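Local coordinates for hypothetical protein (Leishmania major, PDB 3LJN) that is of unknown function but, as an ankyrin repeat protein, probably acts by binding other proteins through its stacked helical hairpins, at residues Arg179-Arg184 with Ile219-Glu224; Val246-Ser251 with Phe270-Cys275; Ser251-Met256 with Asp286-Leu291; Ala255-Thr260 with Gln303-Leu308; Gly280-Pro285 with Leu308-Leu313. All coordinates share one frame; numbering follows the deposited sequence.

Contact 1. Residues Arg179-Arg184 with Ile219-Glu224; sequences RAMEFR and ILINWE
R184 and M181, at the end of helix 176-182, meet I221 and W223 of the turn that leads from helix 216-219 into helix 224-231. R184 is worth following outward. Its CB lies 4.2 Å from CZ2 of W223, whose indole also passes close to the R184 backbone. Because CG sits beside the backbone N (chi1 -49°) and the chain bends at the next bond, CD is carried back to within 4.1 Å of CG2 of I221. NE passes that same methyl, which covers one face of the guanidinium, and at the tip NH1 makes a weak hydrogen bond to M181 O, 3.3 Å long. The guanidinium is thus folded over the helix end that R184 itself closes. With its positive phi, R184 takes the C-prime place of a Schellman motif, and its N bonds to M181 O. Deeper in, CG of selenomethionine M181 reaches CE3 of W223 at 4.0 Å, the two side chains running past each other in opposite senses. L189 also touches both of them, and R186 makes a cation-pi contact with the indole. The join of this helix end to the next inter-helix turn is consistent with neighbouring helical hairpins stacked as in an ankyrin array.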
# COMPACT_ATOMS: atom_id res chain seq x y z
N ARG A 179 1.33 -5.22 1.06
CA ARG A 179 0.96 -6.10 -0.05
C ARG A 179 2.16 -6.67 -0.80
O ARG A 179 2.11 -7.83 -1.23
CB ARG A 179 0.05 -5.34 -1.03
CG ARG A 179 -0.60 -6.19 -2.08
CD ARG A 179 -1.60 -7.19 -1.49
NE ARG A 179 -2.98 -6.87 -1.86
CZ ARG A 179 -3.88 -6.28 -1.07
NH1 ARG A 179 -3.58 -5.92 0.18
NH2 ARG A 179 -5.10 -6.04 -1.54
N ALA A 180 3.21 -5.87 -0.98
CA ALA A 180 4.40 -6.30 -1.73
C ALA A 180 5.21 -7.30 -0.92
O ALA A 180 5.75 -8.28 -1.45
CB ALA A 180 5.25 -5.11 -2.10
N MSE A 181 5.28 -7.04 0.38
CA MSE A 181 5.78 -8.00 1.36
C MSE A 181 5.04 -9.33 1.29
O MSE A 181 5.68 -10.35 1.14
CB MSE A 181 5.68 -7.39 2.76
CG MSE A 181 6.99 -6.75 3.17
SE MSE A 181 6.95 -5.49 4.66
CE MSE A 181 8.85 -5.58 5.02
N GLU A 182 3.71 -9.32 1.37
CA GLU A 182 2.93 -10.58 1.33
C GLU A 182 3.22 -11.38 0.06
O GLU A 182 3.59 -12.53 0.14
CB GLU A 182 1.42 -10.34 1.50
CG GLU A 182 0.54 -11.56 1.20
CD GLU A 182 -0.85 -11.52 1.89
OE1 GLU A 182 -1.24 -10.46 2.44
OE2 GLU A 182 -1.56 -12.57 1.88
N PHE A 183 3.10 -10.75 -1.10
CA PHE A 183 3.50 -11.39 -2.35
C PHE A 183 5.02 -11.41 -2.58
O PHE A 183 5.47 -11.66 -3.69
CB PHE A 183 2.85 -10.68 -3.55
CG PHE A 183 1.34 -10.56 -3.46
CD1 PHE A 183 0.71 -9.43 -3.98
CD2 PHE A 183 0.56 -11.56 -2.89
CE1 PHE A 183 -0.67 -9.30 -3.93
CE2 PHE A 183 -0.83 -11.44 -2.83
CZ PHE A 183 -1.44 -10.30 -3.35
N ARG A 184 5.81 -11.12 -1.55
CA ARG A 184 7.26 -11.14 -1.65
C ARG A 184 7.74 -10.64 -3.00
O ARG A 184 8.54 -11.30 -3.67
CB ARG A 184 7.83 -12.53 -1.32
CG ARG A 184 7.25 -13.07 -0.03
CD ARG A 184 8.20 -13.82 0.86
NE ARG A 184 7.59 -14.61 1.95
CZ ARG A 184 6.37 -14.47 2.50
NH1 ARG A 184 5.52 -13.51 2.14
NH2 ARG A 184 6.00 -15.31 3.47
N ILE A 219 10.17 -8.61 9.50
CA ILE A 219 10.75 -9.58 10.43
C ILE A 219 10.12 -10.96 10.19
O ILE A 219 10.84 -11.93 9.98
CB ILE A 219 10.57 -9.20 11.91
CG1 ILE A 219 11.24 -7.86 12.23
CG2 ILE A 219 11.18 -10.28 12.80
CD1 ILE A 219 11.20 -7.48 13.70
N LEU A 220 8.79 -11.03 10.21
CA LEU A 220 8.06 -12.28 9.93
C LEU A 220 8.38 -12.86 8.56
O LEU A 220 8.35 -14.07 8.37
CB LEU A 220 6.55 -12.07 10.01
CG LEU A 220 5.99 -11.67 11.37
CD1 LEU A 220 4.50 -11.36 11.25
CD2 LEU A 220 6.27 -12.75 12.39
N ILE A 221 8.65 -11.96 7.61
CA ILE A 221 8.96 -12.30 6.22
C ILE A 221 10.42 -12.67 6.03
O ILE A 221 10.79 -13.25 5.02
CB ILE A 221 8.65 -11.10 5.33
CG1 ILE A 221 7.15 -10.85 5.31
CG2 ILE A 221 9.16 -11.29 3.93
CD1 ILE A 221 6.78 -9.78 4.36
N ASN A 222 11.24 -12.32 7.02
CA ASN A 222 12.69 -12.50 6.97
C ASN A 222 13.38 -11.58 5.96
O ASN A 222 14.31 -11.97 5.25
CB ASN A 222 13.08 -13.97 6.74
CG ASN A 222 14.54 -14.24 7.10
OD1 ASN A 222 15.20 -13.44 7.76
ND2 ASN A 222 15.04 -15.38 6.65
N TRP A 223 12.92 -10.33 5.93
CA TRP A 223 13.54 -9.28 5.15
C TRP A 223 14.26 -8.34 6.12
O TRP A 223 13.77 -7.26 6.44
CB TRP A 223 12.47 -8.56 4.33
CG TRP A 223 12.14 -9.27 3.04
CD1 TRP A 223 12.55 -10.52 2.65
CD2 TRP A 223 11.33 -8.76 1.96
NE1 TRP A 223 12.05 -10.82 1.41
CE2 TRP A 223 11.30 -9.76 0.96
CE3 TRP A 223 10.64 -7.56 1.74
CZ2 TRP A 223 10.60 -9.59 -0.24
CZ3 TRP A 223 9.94 -7.40 0.54
CH2 TRP A 223 9.93 -8.41 -0.43
N GLU A 224 15.44 -8.76 6.58
CA GLU A 224 16.17 -8.04 7.63
C GLU A 224 16.61 -6.65 7.20
O GLU A 224 16.48 -5.71 7.96
CB GLU A 224 17.39 -8.83 8.13
CG GLU A 224 17.98 -8.29 9.45
CD GLU A 224 19.19 -9.09 9.97
OE1 GLU A 224 19.77 -9.90 9.22
OE2 GLU A 224 19.57 -8.88 11.14

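Contact 2. Residues Val246-Ser251 with Phe270-Cys275; sequences VPLYLS and FLIQAC
Y249 reaches across from helix 247-253 with its hydroxyl and closes on a backbone carbonyl in the last turn of helix 269-273: Y249 OH donates to L271 O at 2.8 Å. The carbonyl oxygen lies at the edge of the ring, near its plane, while the hydroxyl is tilted 29° from the carbonyl plane, so the bond holds the phenol where the helix ends. CG of Y249 lies beside the backbone N (chi1 -48°), a setting that sends the ring across the gap, hydroxyl first, to the end of helix 269-273. The sulfur of C275 meets the same ring obliquely, 4.3 Å from its centroid, in a sulfur-aromatic contact whose nearest ring atom is CE1. Helix 247-253 forms a hairpin with helix 257-266, an arrangement consistent with the ankyrin stack running on toward the C-terminus, and the short helix 269-273 follows that hairpin directly. On the flank by the N-cap residue V246, its CG2 fits against both methyls of L271, 3.9 Å from CD2, and CB of V246 lies over one face of the tyrosine ring toward its rim. L248, with CG anti to the backbone N (chi1 -179°), sends CD2 to within 4.0 Å of CG1 of I272. L263 and L264 of helix 257-266 pack on L248 as well.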
# COMPACT_ATOMS: atom_id res chain seq x y z
N VAL A 246 6.09 -6.60 20.58
CA VAL A 246 6.86 -5.45 20.14
C VAL A 246 8.00 -5.93 19.24
O VAL A 246 8.65 -6.91 19.57
CB VAL A 246 7.45 -4.73 21.36
CG1 VAL A 246 8.77 -4.05 21.02
CG2 VAL A 246 6.44 -3.73 21.91
N PRO A 247 8.27 -5.23 18.12
CA PRO A 247 9.28 -5.69 17.16
C PRO A 247 10.57 -6.27 17.79
O PRO A 247 11.09 -7.28 17.30
CB PRO A 247 9.59 -4.43 16.36
CG PRO A 247 8.34 -3.67 16.41
CD PRO A 247 7.73 -3.91 17.74
N LEU A 248 11.06 -5.66 18.86
CA LEU A 248 12.18 -6.25 19.60
C LEU A 248 12.01 -7.75 19.82
O LEU A 248 12.93 -8.50 19.53
CB LEU A 248 12.40 -5.55 20.95
CG LEU A 248 13.57 -6.08 21.78
CD1 LEU A 248 14.82 -6.18 20.92
CD2 LEU A 248 13.82 -5.24 23.02
N TYR A 249 10.84 -8.19 20.33
CA TYR A 249 10.57 -9.63 20.56
C TYR A 249 10.64 -10.41 19.26
O TYR A 249 11.26 -11.46 19.20
CB TYR A 249 9.21 -9.90 21.24
CG TYR A 249 8.90 -9.06 22.46
CD1 TYR A 249 9.92 -8.54 23.25
CD2 TYR A 249 7.59 -8.77 22.82
CE1 TYR A 249 9.64 -7.75 24.35
CE2 TYR A 249 7.30 -7.98 23.93
CZ TYR A 249 8.34 -7.47 24.69
OH TYR A 249 8.10 -6.67 25.79
N LEU A 250 10.03 -9.90 18.20
CA LEU A 250 10.13 -10.55 16.91
C LEU A 250 11.57 -10.57 16.36
O LEU A 250 11.96 -11.52 15.68
CB LEU A 250 9.23 -9.88 15.88
CG LEU A 250 7.73 -9.90 16.15
CD1 LEU A 250 7.04 -9.23 14.99
CD2 LEU A 250 7.22 -11.32 16.36
N SER A 251 12.34 -9.53 16.65
CA SER A 251 13.70 -9.48 16.17
C SER A 251 14.55 -10.53 16.83
O SER A 251 15.34 -11.21 16.19
CB SER A 251 14.30 -8.13 16.46
OG SER A 251 15.59 -8.06 15.91
N PHE A 270 10.75 0.20 29.79
CA PHE A 270 9.61 -0.51 30.32
C PHE A 270 9.35 -1.82 29.56
O PHE A 270 9.02 -2.81 30.18
CB PHE A 270 8.37 0.40 30.28
CG PHE A 270 7.11 -0.29 30.71
CD1 PHE A 270 6.66 -0.20 32.03
CD2 PHE A 270 6.35 -1.03 29.78
CE1 PHE A 270 5.47 -0.85 32.43
CE2 PHE A 270 5.17 -1.69 30.17
CZ PHE A 270 4.73 -1.60 31.50
N LEU A 271 9.49 -1.82 28.24
CA LEU A 271 9.17 -3.00 27.44
C LEU A 271 10.20 -4.12 27.55
O LEU A 271 9.85 -5.29 27.46
CB LEU A 271 8.96 -2.62 25.98
CG LEU A 271 7.65 -1.87 25.73
CD1 LEU A 271 7.73 -1.05 24.45
CD2 LEU A 271 6.46 -2.82 25.71
N ILE A 272 11.47 -3.76 27.73
CA ILE A 272 12.50 -4.76 28.01
C ILE A 272 12.25 -5.43 29.36
O ILE A 272 12.31 -6.64 29.45
CB ILE A 272 13.91 -4.15 28.01
CG1 ILE A 272 14.25 -3.57 26.63
CG2 ILE A 272 14.94 -5.21 28.43
CD1 ILE A 272 15.57 -2.84 26.55
N GLN A 273 11.97 -4.66 30.40
CA GLN A 273 11.68 -5.24 31.71
C GLN A 273 10.47 -6.20 31.70
O GLN A 273 10.45 -7.17 32.45
CB GLN A 273 11.46 -4.16 32.78
CG GLN A 273 12.56 -4.09 33.85
CD GLN A 273 12.21 -3.12 35.00
OE1 GLN A 273 11.13 -2.51 35.01
NE2 GLN A 273 13.13 -2.97 35.97
N ALA A 274 9.49 -5.92 30.84
CA ALA A 274 8.29 -6.76 30.74
C ALA A 274 8.40 -7.84 29.67
O ALA A 274 7.42 -8.50 29.35
CB ALA A 274 7.07 -5.88 30.47
N CYS A 275 9.59 -8.02 29.10
CA CYS A 275 9.83 -9.05 28.09
C CYS A 275 9.64 -10.42 28.69
O CYS A 275 10.11 -10.66 29.80
CB CYS A 275 11.25 -8.94 27.59
SG CYS A 275 11.56 -10.04 26.25

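Contact 3. Residues Ser251-Met256 with Asp286-Leu291; sequences SVRAAM and DRVVWL
R253 and W290 bring together the C-terminal end of helix 247-253 and the irregular chain that runs on to helix 300-317, a loop laid over the helix end in the C-terminal part of an ankyrin-type helical stack. Two hydrogen bonds join them, both involving R253. Its NH1 donates to V289 O at 2.9 Å, with the N-H aimed almost straight at the oxygen (177°). The acceptor lies in the guanidinium plane and the donor in the carbonyl plane, so the two flat groups meet edge on. The backbone oxygen of R253 meanwhile accepts from L291 N at 3.2 Å. One arginine therefore gives from its tip and receives at its backbone, gripping the loop on both sides of W290. Aromatic contacts come next. The indole of W290 turns its edge to the helix end, with CE3 3.4 Å from R253 O and CZ3 equally close to V252 O. Over the centre of the same ring sits CG1 of V288, and K302 of helix 300-317 adds a cation-pi contact. Apolar packing completes the join. R253 CG lies 4.2 Å from V288 CG1; the bends at chi2 and chi3 then swing the guanidinium toward V289 O. CD1 of L291 rests against A254 CB at 3.8 Å, while its other methyl, CD2, covers a face of the R253 guanidinium, 3.4 Å from NH1.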
# COMPACT_ATOMS: atom_id res chain seq x y z
N SER A 251 12.34 -9.53 16.65
CA SER A 251 13.70 -9.48 16.17
C SER A 251 14.55 -10.53 16.83
O SER A 251 15.34 -11.21 16.19
CB SER A 251 14.30 -8.13 16.46
OG SER A 251 15.59 -8.06 15.91
N VAL A 252 14.40 -10.64 18.14
CA VAL A 252 15.04 -11.69 18.92
C VAL A 252 14.65 -13.04 18.33
O VAL A 252 15.53 -13.81 17.92
CB VAL A 252 14.64 -11.62 20.42
CG1 VAL A 252 15.08 -12.86 21.15
CG2 VAL A 252 15.26 -10.38 21.06
N ARG A 253 13.34 -13.28 18.25
CA ARG A 253 12.78 -14.54 17.73
C ARG A 253 13.16 -14.87 16.29
O ARG A 253 13.21 -16.03 15.92
CB ARG A 253 11.27 -14.50 17.80
CG ARG A 253 10.71 -14.65 19.20
CD ARG A 253 9.49 -15.51 19.16
NE ARG A 253 8.28 -14.78 18.78
CZ ARG A 253 7.27 -15.28 18.07
NH1 ARG A 253 7.31 -16.53 17.58
NH2 ARG A 253 6.21 -14.52 17.82
N ALA A 254 13.40 -13.85 15.47
CA ALA A 254 13.83 -14.06 14.10
C ALA A 254 15.34 -14.29 13.99
O ALA A 254 15.84 -14.44 12.88
CB ALA A 254 13.43 -12.87 13.24
N ALA A 255 16.03 -14.35 15.13
CA ALA A 255 17.50 -14.26 15.19
C ALA A 255 17.84 -12.83 14.76
O ALA A 255 17.47 -11.89 15.46
CB ALA A 255 18.16 -15.29 14.30
N MSE A 256 18.48 -12.61 13.63
CA MSE A 256 18.58 -11.24 13.10
C MSE A 256 19.32 -10.37 14.09
O MSE A 256 18.71 -9.69 14.91
CB MSE A 256 17.19 -10.62 12.79
CG MSE A 256 16.42 -11.26 11.59
SE MSE A 256 14.94 -10.12 10.81
CE MSE A 256 14.69 -8.91 12.34
N ASP A 286 14.57 -21.54 26.44
CA ASP A 286 13.40 -22.41 26.27
C ASP A 286 12.12 -21.60 26.13
O ASP A 286 11.17 -22.06 25.53
CB ASP A 286 13.21 -23.34 27.47
CG ASP A 286 14.51 -24.01 27.91
OD1 ASP A 286 15.31 -24.43 27.03
OD2 ASP A 286 14.70 -24.10 29.15
N ARG A 287 12.08 -20.40 26.70
CA ARG A 287 10.93 -19.52 26.53
C ARG A 287 10.85 -18.90 25.14
O ARG A 287 9.93 -18.12 24.87
CB ARG A 287 10.95 -18.39 27.54
CG ARG A 287 10.78 -18.78 28.97
CD ARG A 287 10.32 -17.56 29.73
NE ARG A 287 10.50 -17.65 31.17
CZ ARG A 287 9.98 -16.79 32.04
NH1 ARG A 287 9.24 -15.78 31.61
NH2 ARG A 287 10.19 -16.95 33.34
N VAL A 288 11.81 -19.19 24.25
CA VAL A 288 11.81 -18.57 22.93
C VAL A 288 11.23 -19.49 21.85
O VAL A 288 11.66 -20.65 21.70
CB VAL A 288 13.22 -18.10 22.53
CG1 VAL A 288 13.16 -17.33 21.21
CG2 VAL A 288 13.83 -17.24 23.66
N VAL A 289 10.25 -18.96 21.12
CA VAL A 289 9.58 -19.65 20.02
C VAL A 289 10.15 -19.11 18.71
O VAL A 289 9.53 -18.28 18.05
CB VAL A 289 8.04 -19.44 20.06
CG1 VAL A 289 7.34 -20.20 18.93
CG2 VAL A 289 7.49 -19.84 21.41
N TRP A 290 11.32 -19.60 18.34
CA TRP A 290 12.00 -19.16 17.11
C TRP A 290 11.10 -19.26 15.89
O TRP A 290 10.34 -20.19 15.78
CB TRP A 290 13.22 -20.02 16.84
CG TRP A 290 14.15 -20.11 17.96
CD1 TRP A 290 14.35 -21.19 18.75
CD2 TRP A 290 15.03 -19.09 18.41
NE1 TRP A 290 15.31 -20.91 19.69
CE2 TRP A 290 15.75 -19.63 19.50
CE3 TRP A 290 15.29 -17.78 18.01
CZ2 TRP A 290 16.71 -18.89 20.20
CZ3 TRP A 290 16.24 -17.04 18.71
CH2 TRP A 290 16.94 -17.60 19.78
N LEU A 291 11.23 -18.32 14.96
CA LEU A 291 10.43 -18.35 13.72
C LEU A 291 10.95 -19.41 12.74
O LEU A 291 12.07 -19.87 12.86
CB LEU A 291 10.36 -16.97 13.06
CG LEU A 291 9.91 -15.81 13.95
CD1 LEU A 291 9.97 -14.54 13.18
CD2 LEU A 291 8.53 -16.01 14.50

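Contact 4. Residues Ala255-Thr260 with Gln303-Leu308; sequences AMVLLT and QEVLQL
V257 and V305 take up the most surface here, with L308 closing one side. V257, in the first turn of helix 257-266, points toward helix 300-317 and sets CG2 4.3 Å from V305 CG1. Its CG1, anti to the backbone N (chi1 -172°), reaches CD1 of L308 at 4.2 Å. The extended side chain of E304 crosses V257 at about a right angle, laying its carboxylate against both valine methyls. V305 CG1 faces the turn before helix 257-266 and approaches OG1 of T260 at 4.0 Å. That hydroxyl is already engaged: T260 OG1 donates to M256 O at 2.6 Å, tying the N-cap residue to the first turn. The interface itself is thus van der Waals packing, while this hydrogen bond of T260 stays within its own segment. It is a helix-helix seam in which the terminal helix 300-317 covers a hairpin of the ankyrin-type stack.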
# COMPACT_ATOMS: atom_id res chain seq x y z
N ALA A 255 16.03 -14.35 15.13
CA ALA A 255 17.50 -14.26 15.19
C ALA A 255 17.84 -12.83 14.76
O ALA A 255 17.47 -11.89 15.46
CB ALA A 255 18.16 -15.29 14.30
N MSE A 256 18.48 -12.61 13.63
CA MSE A 256 18.58 -11.24 13.10
C MSE A 256 19.32 -10.37 14.09
O MSE A 256 18.71 -9.69 14.91
CB MSE A 256 17.19 -10.62 12.79
CG MSE A 256 16.42 -11.26 11.59
SE MSE A 256 14.94 -10.12 10.81
CE MSE A 256 14.69 -8.91 12.34
N VAL A 257 20.65 -10.39 13.99
CA VAL A 257 21.53 -9.86 15.02
C VAL A 257 21.66 -8.34 14.93
O VAL A 257 21.47 -7.65 15.94
CB VAL A 257 22.93 -10.50 14.94
CG1 VAL A 257 23.76 -10.08 16.14
CG2 VAL A 257 22.84 -12.00 14.90
N LEU A 258 21.98 -7.83 13.74
CA LEU A 258 22.12 -6.38 13.53
C LEU A 258 20.87 -5.56 13.89
O LEU A 258 20.98 -4.55 14.58
CB LEU A 258 22.56 -6.06 12.09
CG LEU A 258 23.95 -6.57 11.62
CD1 LEU A 258 24.59 -5.61 10.57
CD2 LEU A 258 24.93 -6.82 12.79
N LEU A 259 19.69 -5.99 13.44
CA LEU A 259 18.45 -5.34 13.82
C LEU A 259 18.28 -5.33 15.34
O LEU A 259 17.89 -4.31 15.91
CB LEU A 259 17.25 -6.03 13.19
CG LEU A 259 15.93 -5.25 13.38
CD1 LEU A 259 15.70 -4.22 12.24
CD2 LEU A 259 14.72 -6.17 13.51
N THR A 260 18.57 -6.45 15.98
CA THR A 260 18.44 -6.55 17.43
C THR A 260 19.35 -5.59 18.21
O THR A 260 18.93 -5.03 19.23
CB THR A 260 18.72 -7.96 17.94
OG1 THR A 260 17.93 -8.90 17.21
CG2 THR A 260 18.40 -8.06 19.42
N GLN A 303 22.50 -18.12 19.64
CA GLN A 303 23.33 -17.80 20.80
C GLN A 303 23.41 -16.28 20.97
O GLN A 303 22.97 -15.74 21.99
CB GLN A 303 24.73 -18.41 20.64
CG GLN A 303 24.87 -19.83 21.22
CD GLN A 303 25.23 -19.83 22.74
OE1 GLN A 303 26.05 -20.66 23.21
NE2 GLN A 303 24.63 -18.88 23.50
N GLU A 304 23.92 -15.62 19.94
CA GLU A 304 24.21 -14.18 19.94
C GLU A 304 23.06 -13.29 20.42
O GLU A 304 23.23 -12.57 21.39
CB GLU A 304 24.66 -13.74 18.54
CG GLU A 304 25.43 -12.42 18.52
CD GLU A 304 26.05 -12.09 17.14
OE1 GLU A 304 25.72 -12.79 16.14
OE2 GLU A 304 26.86 -11.12 17.05
N VAL A 305 21.91 -13.33 19.75
CA VAL A 305 20.78 -12.45 20.12
C VAL A 305 20.37 -12.54 21.60
O VAL A 305 19.92 -11.55 22.19
CB VAL A 305 19.51 -12.71 19.28
CG1 VAL A 305 19.74 -12.37 17.82
CG2 VAL A 305 19.09 -14.13 19.40
N LEU A 306 20.54 -13.72 22.21
CA LEU A 306 20.17 -13.95 23.59
C LEU A 306 21.26 -13.51 24.52
O LEU A 306 21.01 -13.19 25.68
CB LEU A 306 19.92 -15.43 23.83
CG LEU A 306 18.76 -16.10 23.11
CD1 LEU A 306 18.90 -17.60 23.32
CD2 LEU A 306 17.45 -15.57 23.63
N GLN A 307 22.49 -13.56 24.04
CA GLN A 307 23.60 -12.99 24.79
C GLN A 307 23.45 -11.43 24.84
O GLN A 307 23.66 -10.81 25.88
CB GLN A 307 24.93 -13.46 24.18
CG GLN A 307 26.09 -13.36 25.15
CD GLN A 307 27.30 -14.27 24.81
OE1 GLN A 307 27.14 -15.35 24.21
NE2 GLN A 307 28.50 -13.83 25.22
N LEU A 308 23.06 -10.82 23.71
CA LEU A 308 22.80 -9.38 23.64
C LEU A 308 21.66 -8.96 24.54
O LEU A 308 21.74 -7.93 25.21
CB LEU A 308 22.42 -8.96 22.22
CG LEU A 308 23.51 -8.96 21.15
CD1 LEU A 308 22.96 -8.29 19.90
CD2 LEU A 308 24.78 -8.28 21.64

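Contact 5. Residues Gly280-Pro285 with Leu308-Leu313; sequences GTTVLP and LLQEKL
OE1 of Q310 takes the N-H of V283 in a nearly straight hydrogen bond of 3.0 Å, 170° at the hydrogen, with the donor tilted 24° from the plane of the amide carbonyl. CG2 of V283 touches the same oxygen from 3.5 Å, and CG2 of T282 is a little farther off. The other end of the amide works on the same piece of chain, since Q310 NE2 donates to T281 O in a weak bond of 3.3 Å. With its N-H and C=O both used, the glutamine spans the backbone on either side of T282 much as a residue of a parallel strand would. A bend at chi2 (62°) turns the amide back toward the loop. The loop belongs to the long connection between helix 269-273 and helix 300-317, and here it lies along the terminal helix at the end of the ankyrin-type helical stack. N279 also binds this loop, its OD1 accepting from T282 N and, weakly, from T281 N. Beside the amide, V283 carries the apolar part of the contact: its CG2 reaches L309 CG at 4.1 Å and passes alongside Q310, and L306, one turn earlier on the helix, packs on it too. L313 adds a further contact, where its CD2 comes to 3.4 Å from T281 O, and H278 lies against the same leucine.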
# COMPACT_ATOMS: atom_id res chain seq x y z
N GLY A 280 12.89 -11.76 34.98
CA GLY A 280 13.33 -10.60 35.75
C GLY A 280 14.85 -10.47 35.88
O GLY A 280 15.35 -9.46 36.38
N THR A 281 15.60 -11.48 35.43
CA THR A 281 17.02 -11.49 35.72
C THR A 281 17.88 -12.34 34.78
O THR A 281 18.96 -11.90 34.38
CB THR A 281 17.26 -11.93 37.18
OG1 THR A 281 18.67 -12.11 37.40
CG2 THR A 281 16.50 -13.23 37.50
N THR A 282 17.43 -13.54 34.44
CA THR A 282 18.16 -14.38 33.50
C THR A 282 17.32 -14.60 32.25
O THR A 282 16.11 -14.74 32.33
CB THR A 282 18.51 -15.78 34.10
OG1 THR A 282 19.04 -15.63 35.42
CG2 THR A 282 19.52 -16.51 33.20
N VAL A 283 17.99 -14.64 31.10
CA VAL A 283 17.32 -15.01 29.85
C VAL A 283 17.18 -16.53 29.77
O VAL A 283 18.14 -17.26 30.04
CB VAL A 283 18.08 -14.47 28.63
CG1 VAL A 283 17.36 -14.85 27.34
CG2 VAL A 283 18.22 -12.98 28.72
N LEU A 284 15.99 -17.01 29.42
CA LEU A 284 15.69 -18.44 29.36
C LEU A 284 15.38 -18.85 27.92
O LEU A 284 14.29 -18.59 27.42
CB LEU A 284 14.52 -18.75 30.29
CG LEU A 284 14.85 -18.45 31.76
CD1 LEU A 284 13.60 -18.11 32.56
CD2 LEU A 284 15.60 -19.61 32.40
N PRO A 285 16.35 -19.48 27.23
CA PRO A 285 16.16 -19.77 25.81
C PRO A 285 14.99 -20.71 25.48
O PRO A 285 14.48 -20.67 24.36
CB PRO A 285 17.49 -20.42 25.40
CG PRO A 285 18.44 -20.19 26.53
CD PRO A 285 17.62 -20.02 27.75
N LEU A 308 23.06 -10.82 23.71
CA LEU A 308 22.80 -9.38 23.64
C LEU A 308 21.66 -8.96 24.54
O LEU A 308 21.74 -7.93 25.21
CB LEU A 308 22.42 -8.96 22.22
CG LEU A 308 23.51 -8.96 21.15
CD1 LEU A 308 22.96 -8.29 19.90
CD2 LEU A 308 24.78 -8.28 21.64
N LEU A 309 20.59 -9.74 24.51
CA LEU A 309 19.45 -9.49 25.40
C LEU A 309 19.84 -9.61 26.87
O LEU A 309 19.27 -8.92 27.70
CB LEU A 309 18.31 -10.45 25.07
CG LEU A 309 17.03 -10.28 25.90
CD1 LEU A 309 16.42 -8.88 25.79
CD2 LEU A 309 16.02 -11.32 25.47
N GLN A 310 20.81 -10.47 27.18
CA GLN A 310 21.30 -10.59 28.55
C GLN A 310 22.08 -9.35 28.96
O GLN A 310 21.83 -8.79 30.03
CB GLN A 310 22.19 -11.83 28.71
CG GLN A 310 22.50 -12.20 30.13
CD GLN A 310 21.25 -12.54 30.91
OE1 GLN A 310 20.80 -13.68 30.92
NE2 GLN A 310 20.69 -11.54 31.57
N GLU A 311 23.02 -8.93 28.11
CA GLU A 311 23.76 -7.67 28.28
C GLU A 311 22.82 -6.49 28.56
O GLU A 311 23.02 -5.77 29.54
CB GLU A 311 24.63 -7.35 27.05
CG GLU A 311 25.87 -8.27 26.91
CD GLU A 311 26.71 -8.03 25.63
OE1 GLU A 311 26.17 -7.51 24.61
OE2 GLU A 311 27.92 -8.40 25.63
N LYS A 312 21.81 -6.29 27.73
CA LYS A 312 20.91 -5.15 27.92
C LYS A 312 20.05 -5.28 29.16
O LYS A 312 19.75 -4.29 29.80
CB LYS A 312 20.01 -4.94 26.71
CG LYS A 312 19.38 -3.54 26.64
CD LYS A 312 20.43 -2.45 26.35
CE LYS A 312 19.97 -1.07 26.83
NZ LYS A 312 21.08 -0.05 26.87
N LEU A 313 19.63 -6.49 29.49
CA LEU A 313 18.87 -6.71 30.70
C LEU A 313 19.69 -6.37 31.95
O LEU A 313 19.20 -5.76 32.90
CB LEU A 313 18.40 -8.15 30.78
CG LEU A 313 17.45 -8.39 31.96
CD1 LEU A 313 16.11 -7.70 31.69
CD2 LEU A 313 17.29 -9.89 32.22

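Contact 1 stands apart, joining a helix end to an inter-helix turn nearer the middle of the chain; the other four cluster toward its C-terminal end. Contact 2 is the buried one of the set, while the rest are partly exposed. Contacts 2 and 3 draw on helix 247-253, the first from its N-terminal part and the second from its C-terminal end; contacts 4 and 5 likewise share helix 300-317. Chemistry follows place: contacts 1 and 4 rest on packing, whereas in contacts 2, 3 and 5 side-chain polar groups bond to backbone at helix ends or loops, with a backbone-to-backbone bond besides in contact 3. A probable hydrogen bond of 2.8 Å between S251 OG and T260 OG1 ties contacts 2 and 3 to contact 4.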